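PDB 3D3Q: tRNA dimethylallyltransferase from Staphylococcus epidermidis ATCC 12228, which probably transfers a dimethylallyl group from dimethylallyl diphosphate to adenine 37 of tRNAs that read codons beginning with uridine. Local coordinates for residues N32-S37 and K90-R95; Y79-R84 and G106-S111. All coordinates share one frame; numbering follows the deposited sequence.

Helix 78-94 serves both contacts: its first half meets helix 106-113 in interaction 2, and its C-terminal end lies against strand 33-37 in interaction 1. The centres of the two are about 17 Å apart, yet they touch where Ser37 O packs on Phe81 CE1 at 3.8 Å. Along the chain the segments alternate, 32-37, 79-84, 90-95 and 106-111, with strand 98-102 between the last two. That strand lies beside 33-37 in the parallel sheet of the P-loop NTPase fold. Interaction 1 thus holds one end of the helix to the sheet, while interaction 2 joins its other half to the helix after Thr105, a probable tRNA-contacting residue.

Interaction 1 (N32-S37 and K90-R95); sequences NGEIIS and KDITRR
The guanidinium of Arg95 has Glu34 OE1 at its edge, in its plane, with Asp91 CA at the edge as well; the carboxylate of Glu34 is turned 41° from it. Asp91 O lies over one face of the Arg94 guanidinium, offset toward the rim. The Glu34-Arg95 salt bridge links the residue just past helix 78-94 to strand 33-37 in the parallel sheet of a P-loop NTPase fold, where the helix is the connection of a beta-alpha-beta crossover from strand 64-65 to strand 98-102. Arg95 NH1 stands 2.6 Å from Glu34 OE1, but the N-H points poorly at the oxygen and the hydrogen bond is weak. Tyr65 OH is a second partner of OE1. On the helix side the network continues: Arg95 NH2 pairs with Asp91 OD2 at 2.5 Å, and Arg94 NH1 reaches Asp91 OD1 from above the carboxylate plane. Glu34 runs alongside Ile92 in the opposite direction, bringing OE1 to 3.6 Å from Ile92 CG1. With CG1 anti to the carbonyl carbon (chi1 -65°), Ile92 extends to the sheet, where Tyr65 and Pro99 also pack on it. There Ile92 CD1 meets Ile36 CD1 at 3.8 Å and Ile36 CG1 at 4.0 Å.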
loop_
_atom_site.group_PDB
_atom_site.type_symbol
_atom_site.label_atom_id
_atom_site.label_comp_id
_atom_site.label_asym_id
_atom_site.label_seq_id
_atom_site.Cartn_x
_atom_site.Cartn_y
_atom_site.Cartn_z
ATOM N N ASN A 32 8.469 7.997 19.435
ATOM C CA ASN A 32 9.287 6.841 19.835
ATOM C C ASN A 32 8.567 5.517 19.606
ATOM O O ASN A 32 8.172 4.817 20.544
ATOM C CB ASN A 32 9.750 6.960 21.302
ATOM C CG ASN A 32 8.627 6.704 22.295
ATOM O OD1 ASN A 32 7.518 7.227 22.138
ATOM N ND2 ASN A 32 8.908 5.915 23.331
ATOM N N GLY A 33 8.388 5.194 18.331
ATOM C CA GLY A 33 7.735 3.955 17.970
ATOM C C GLY A 33 8.719 3.041 17.268
ATOM O O GLY A 33 9.910 3.336 17.187
ATOM N N GLU A 34 8.217 1.916 16.774
ATOM C CA GLU A 34 9.039 0.962 16.057
ATOM C C GLU A 34 8.237 0.531 14.844
ATOM O O GLU A 34 7.007 0.458 14.884
ATOM C CB GLU A 34 9.382 -0.226 16.942
ATOM C CG GLU A 34 9.947 0.201 18.281
ATOM C CD GLU A 34 10.355 -0.970 19.143
ATOM O OE1 GLU A 34 9.678 -2.025 19.065
ATOM O OE2 GLU A 34 11.338 -0.841 19.917
ATOM N N ILE A 35 8.948 0.237 13.767
ATOM C CA ILE A 35 8.316 -0.112 12.509
ATOM C C ILE A 35 8.320 -1.588 12.171
ATOM O O ILE A 35 9.300 -2.284 12.395
ATOM C CB ILE A 35 9.008 0.649 11.349
ATOM C CG1 ILE A 35 9.021 2.141 11.659
ATOM C CG2 ILE A 35 8.293 0.388 10.043
ATOM C CD1 ILE A 35 9.696 2.954 10.637
ATOM N N ILE A 36 7.213 -2.053 11.611
ATOM C CA ILE A 36 7.101 -3.432 11.176
ATOM C C ILE A 36 6.969 -3.374 9.647
ATOM O O ILE A 36 6.003 -2.823 9.128
ATOM C CB ILE A 36 5.855 -4.102 11.769
ATOM C CG1 ILE A 36 6.005 -4.221 13.283
ATOM C CG2 ILE A 36 5.649 -5.456 11.139
ATOM C CD1 ILE A 36 4.755 -4.692 13.981
ATOM N N SER A 37 7.946 -3.920 8.932
ATOM C CA SER A 37 7.902 -3.908 7.479
ATOM C C SER A 37 6.674 -4.668 6.967
ATOM O O SER A 37 6.434 -5.811 7.357
ATOM C CB SER A 37 9.194 -4.514 6.929
ATOM O OG SER A 37 9.041 -4.920 5.588
ATOM N N LYS A 90 1.812 -6.466 19.597
ATOM C CA LYS A 90 1.514 -6.565 21.033
ATOM C C LYS A 90 2.778 -6.313 21.845
ATOM O O LYS A 90 2.762 -5.557 22.815
ATOM C CB LYS A 90 0.947 -7.949 21.400
ATOM C CG LYS A 90 -0.593 -8.072 21.387
ATOM C CD LYS A 90 -1.106 -9.485 21.813
ATOM C CE LYS A 90 -0.736 -10.591 20.791
ATOM N NZ LYS A 90 -1.137 -11.991 21.148
ATOM N N ASP A 91 3.874 -6.946 21.450
ATOM C CA ASP A 91 5.122 -6.768 22.163
ATOM C C ASP A 91 5.477 -5.286 22.201
ATOM O O ASP A 91 5.840 -4.762 23.243
ATOM C CB ASP A 91 6.231 -7.559 21.478
ATOM C CG ASP A 91 7.516 -7.545 22.260
ATOM O OD1 ASP A 91 7.535 -8.128 23.365
ATOM O OD2 ASP A 91 8.498 -6.951 21.775
ATOM N N ILE A 92 5.358 -4.616 21.056
ATOM C CA ILE A 92 5.652 -3.183 20.941
ATOM C C ILE A 92 4.792 -2.348 21.903
ATOM O O ILE A 92 5.318 -1.559 22.698
ATOM C CB ILE A 92 5.421 -2.677 19.477
ATOM C CG1 ILE A 92 6.417 -3.353 18.534
ATOM C CG2 ILE A 92 5.566 -1.163 19.393
ATOM C CD1 ILE A 92 6.257 -2.969 17.078
ATOM N N THR A 93 3.472 -2.520 21.835
ATOM C CA THR A 93 2.573 -1.754 22.694
ATOM C C THR A 93 2.862 -2.052 24.141
ATOM O O THR A 93 2.769 -1.172 24.992
ATOM C CB THR A 93 1.090 -2.117 22.487
ATOM O OG1 THR A 93 0.793 -2.280 21.090
ATOM C CG2 THR A 93 0.213 -1.021 23.069
ATOM N N ARG A 94 3.208 -3.309 24.399
ATOM C CA ARG A 94 3.498 -3.792 25.748
ATOM C C ARG A 94 4.671 -3.063 26.368
ATOM O O ARG A 94 4.771 -2.968 27.587
ATOM C CB ARG A 94 3.768 -5.307 25.708
ATOM C CG ARG A 94 3.703 -6.015 27.054
ATOM C CD ARG A 94 3.978 -7.515 26.888
ATOM N NE ARG A 94 5.251 -7.765 26.213
ATOM C CZ ARG A 94 6.431 -7.319 26.642
ATOM N NH1 ARG A 94 7.540 -7.589 25.954
ATOM N NH2 ARG A 94 6.507 -6.602 27.758
ATOM N N ARG A 95 5.557 -2.549 25.528
ATOM C CA ARG A 95 6.713 -1.818 26.033
ATOM C C ARG A 95 6.479 -0.316 25.904
ATOM O O ARG A 95 7.415 0.470 25.725
ATOM C CB ARG A 95 7.981 -2.238 25.297
ATOM C CG ARG A 95 8.229 -3.737 25.356
ATOM C CD ARG A 95 9.642 -4.095 24.948
ATOM N NE ARG A 95 10.025 -3.486 23.666
ATOM C CZ ARG A 95 9.395 -3.702 22.518
ATOM N NH1 ARG A 95 9.815 -3.112 21.418
ATOM N NH2 ARG A 95 8.342 -4.509 22.472
#

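Interaction 2 (Y79-R84 and G106-S111)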
loop_
_atom_site.group_PDB
_atom_site.type_symbol
_atom_site.label_atom_id
_atom_site.label_comp_id
_atom_site.label_asym_id
_atom_site.label_seq_id
_atom_site.Cartn_x
_atom_site.Cartn_y
_atom_site.Cartn_z
ATOM N N TYR A 79 -1.214 -14.487 5.594
ATOM C CA TYR A 79 -1.415 -14.857 6.996
ATOM C C TYR A 79 -0.101 -14.984 7.739
ATOM O O TYR A 79 0.003 -14.575 8.897
ATOM C CB TYR A 79 -2.214 -16.168 7.151
ATOM C CG TYR A 79 -2.344 -16.656 8.603
ATOM C CD1 TYR A 79 -1.615 -17.773 9.054
ATOM C CD2 TYR A 79 -3.156 -15.978 9.535
ATOM C CE1 TYR A 79 -1.683 -18.203 10.397
ATOM C CE2 TYR A 79 -3.232 -16.398 10.888
ATOM C CZ TYR A 79 -2.491 -17.508 11.308
ATOM O OH TYR A 79 -2.549 -17.935 12.627
ATOM N N GLU A 80 0.905 -15.550 7.088
ATOM C CA GLU A 80 2.203 -15.697 7.734
ATOM C C GLU A 80 2.591 -14.332 8.316
ATOM O O GLU A 80 3.035 -14.240 9.462
ATOM C CB GLU A 80 3.248 -16.194 6.716
ATOM C CG GLU A 80 4.652 -16.402 7.281
ATOM C CD GLU A 80 4.686 -17.238 8.555
ATOM O OE1 GLU A 80 5.802 -17.438 9.089
ATOM O OE2 GLU A 80 3.618 -17.696 9.025
ATOM N N PHE A 81 2.376 -13.281 7.526
ATOM C CA PHE A 81 2.670 -11.896 7.910
ATOM C C PHE A 81 1.794 -11.476 9.091
ATOM O O PHE A 81 2.256 -10.808 10.019
ATOM C CB PHE A 81 2.433 -10.971 6.696
ATOM C CG PHE A 81 2.272 -9.510 7.049
ATOM C CD1 PHE A 81 3.301 -8.807 7.652
ATOM C CD2 PHE A 81 1.072 -8.850 6.803
ATOM C CE1 PHE A 81 3.137 -7.482 8.013
ATOM C CE2 PHE A 81 0.904 -7.520 7.163
ATOM C CZ PHE A 81 1.935 -6.840 7.769
ATOM N N LYS A 82 0.527 -11.884 9.052
ATOM C CA LYS A 82 -0.430 -11.556 10.110
ATOM C C LYS A 82 -0.051 -12.187 11.452
ATOM O O LYS A 82 -0.096 -11.535 12.496
ATOM C CB LYS A 82 -1.840 -12.015 9.707
ATOM C CG LYS A 82 -2.920 -11.673 10.712
ATOM C CD LYS A 82 -4.257 -12.244 10.298
ATOM C CE LYS A 82 -5.281 -12.027 11.404
ATOM N NZ LYS A 82 -6.698 -12.129 10.928
ATOM N N LYS A 83 0.322 -13.461 11.411
ATOM C CA LYS A 83 0.707 -14.173 12.619
ATOM C C LYS A 83 1.874 -13.478 13.301
ATOM O O LYS A 83 1.821 -13.207 14.507
ATOM C CB LYS A 83 1.085 -15.620 12.288
ATOM C CG LYS A 83 1.519 -16.410 13.499
ATOM C CD LYS A 83 1.810 -17.864 13.176
ATOM C CE LYS A 83 2.024 -18.654 14.470
ATOM N NZ LYS A 83 2.266 -20.111 14.246
ATOM N N ARG A 84 2.924 -13.188 12.523
ATOM C CA ARG A 84 4.144 -12.515 13.029
ATOM C C ARG A 84 3.916 -11.048 13.397
ATOM O O ARG A 84 4.434 -10.571 14.402
ATOM C CB ARG A 84 5.281 -12.584 11.997
ATOM C CG ARG A 84 5.658 -13.974 11.572
ATOM C CD ARG A 84 6.972 -13.981 10.806
ATOM N NE ARG A 84 7.249 -15.309 10.261
ATOM C CZ ARG A 84 8.398 -15.963 10.401
ATOM N NH1 ARG A 84 9.406 -15.416 11.074
ATOM N NH2 ARG A 84 8.527 -17.176 9.875
ATOM N N GLY A 106 -2.597 -4.489 -0.392
ATOM C CA GLY A 106 -3.979 -4.567 0.045
ATOM C C GLY A 106 -4.264 -5.827 0.847
ATOM O O GLY A 106 -4.735 -5.749 1.978
ATOM N N LEU A 107 -3.984 -6.993 0.275
ATOM C CA LEU A 107 -4.227 -8.225 1.000
ATOM C C LEU A 107 -3.563 -8.189 2.369
ATOM O O LEU A 107 -4.251 -8.167 3.385
ATOM C CB LEU A 107 -3.715 -9.436 0.223
ATOM C CG LEU A 107 -4.673 -10.160 -0.736
ATOM C CD1 LEU A 107 -3.871 -11.214 -1.497
ATOM C CD2 LEU A 107 -5.820 -10.813 0.031
ATOM N N TYR A 108 -2.232 -8.158 2.395
ATOM C CA TYR A 108 -1.477 -8.131 3.646
ATOM C C TYR A 108 -1.973 -7.118 4.658
ATOM O O TYR A 108 -1.929 -7.370 5.852
ATOM C CB TYR A 108 0.002 -7.854 3.380
ATOM C CG TYR A 108 0.734 -8.965 2.673
ATOM C CD1 TYR A 108 1.765 -9.651 3.311
ATOM C CD2 TYR A 108 0.394 -9.330 1.362
ATOM C CE1 TYR A 108 2.446 -10.679 2.668
ATOM C CE2 TYR A 108 1.066 -10.359 0.703
ATOM C CZ TYR A 108 2.096 -11.032 1.368
ATOM O OH TYR A 108 2.768 -12.060 0.734
ATOM N N ILE A 109 -2.434 -5.967 4.190
ATOM C CA ILE A 109 -2.895 -4.953 5.109
ATOM C C ILE A 109 -4.293 -5.184 5.649
ATOM O O ILE A 109 -4.513 -5.062 6.850
ATOM C CB ILE A 109 -2.822 -3.567 4.476
ATOM C CG1 ILE A 109 -1.382 -3.260 4.105
ATOM C CG2 ILE A 109 -3.323 -2.517 5.451
ATOM C CD1 ILE A 109 -0.406 -3.344 5.282
ATOM N N GLN A 110 -5.248 -5.514 4.790
ATOM C CA GLN A 110 -6.588 -5.738 5.301
ATOM C C GLN A 110 -6.649 -7.026 6.120
ATOM O O GLN A 110 -7.329 -7.098 7.151
ATOM C CB GLN A 110 -7.627 -5.768 4.169
ATOM C CG GLN A 110 -7.772 -7.073 3.422
ATOM C CD GLN A 110 -9.084 -7.140 2.644
ATOM O OE1 GLN A 110 -9.329 -8.092 1.902
ATOM N NE2 GLN A 110 -9.936 -6.126 2.821
ATOM N N SER A 111 -5.916 -8.038 5.681
ATOM C CA SER A 111 -5.906 -9.311 6.393
ATOM C C SER A 111 -5.480 -9.078 7.839
ATOM O O SER A 111 -5.926 -9.772 8.755
ATOM C CB SER A 111 -4.950 -10.290 5.698
ATOM O OG SER A 111 -5.287 -10.442 4.329
#
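Phe81 reaches helix 106-113 with one edge of its ring and with CB. Its CG stands anti to the backbone N (chi1 162°), which sets the ring against Tyr108; the CD2-CE2 edge faces the backbone of that residue, with Phe81 CE2 3.1 Å from Tyr108 O and the carbonyl oxygen in the plane of the ring. The two aromatic rings meet obliquely, their planes at 43° and their centroids 5.7 Å apart. Phe81 CD2 comes to the edge of the tyrosine ring, 3.6 Å from Tyr108 CD1, and Phe81 CB packs against the same CD1. Met66 also touches Phe81, while Tyr108 contacts Ser40, part of a loop that probably interacts with tRNA.

One residue on, Lys82, extended through all its torsions, runs past the backbone carbonyl of Ser111. Lys82 CD passes Ser111 O at 3.4 Å, and Lys82 NZ makes a weak hydrogen bond to the same oxygen at 3.3 Å. Ser111 in turn bends its OG back to Leu107 O at 2.7 Å, from above the carbonyl plane, so that oxygen accepts both this bond and the helical one from Ser111 N.

Both helices belong to the P-loop NTPase fold: helix 78-94 leads into strand 98-102, and helix 106-113 comes after that strand, with Thr105 between them. The second helix is also packed from elsewhere, with Phe284 of helix 262-286 against Ile109.

At the end of the segment, Arg84 grips Glu80 one turn back: Arg84 NE and NH2 both bind the single oxygen Glu80 OE1, each 2.8 Å away, and OE1 lies in the guanidinium plane.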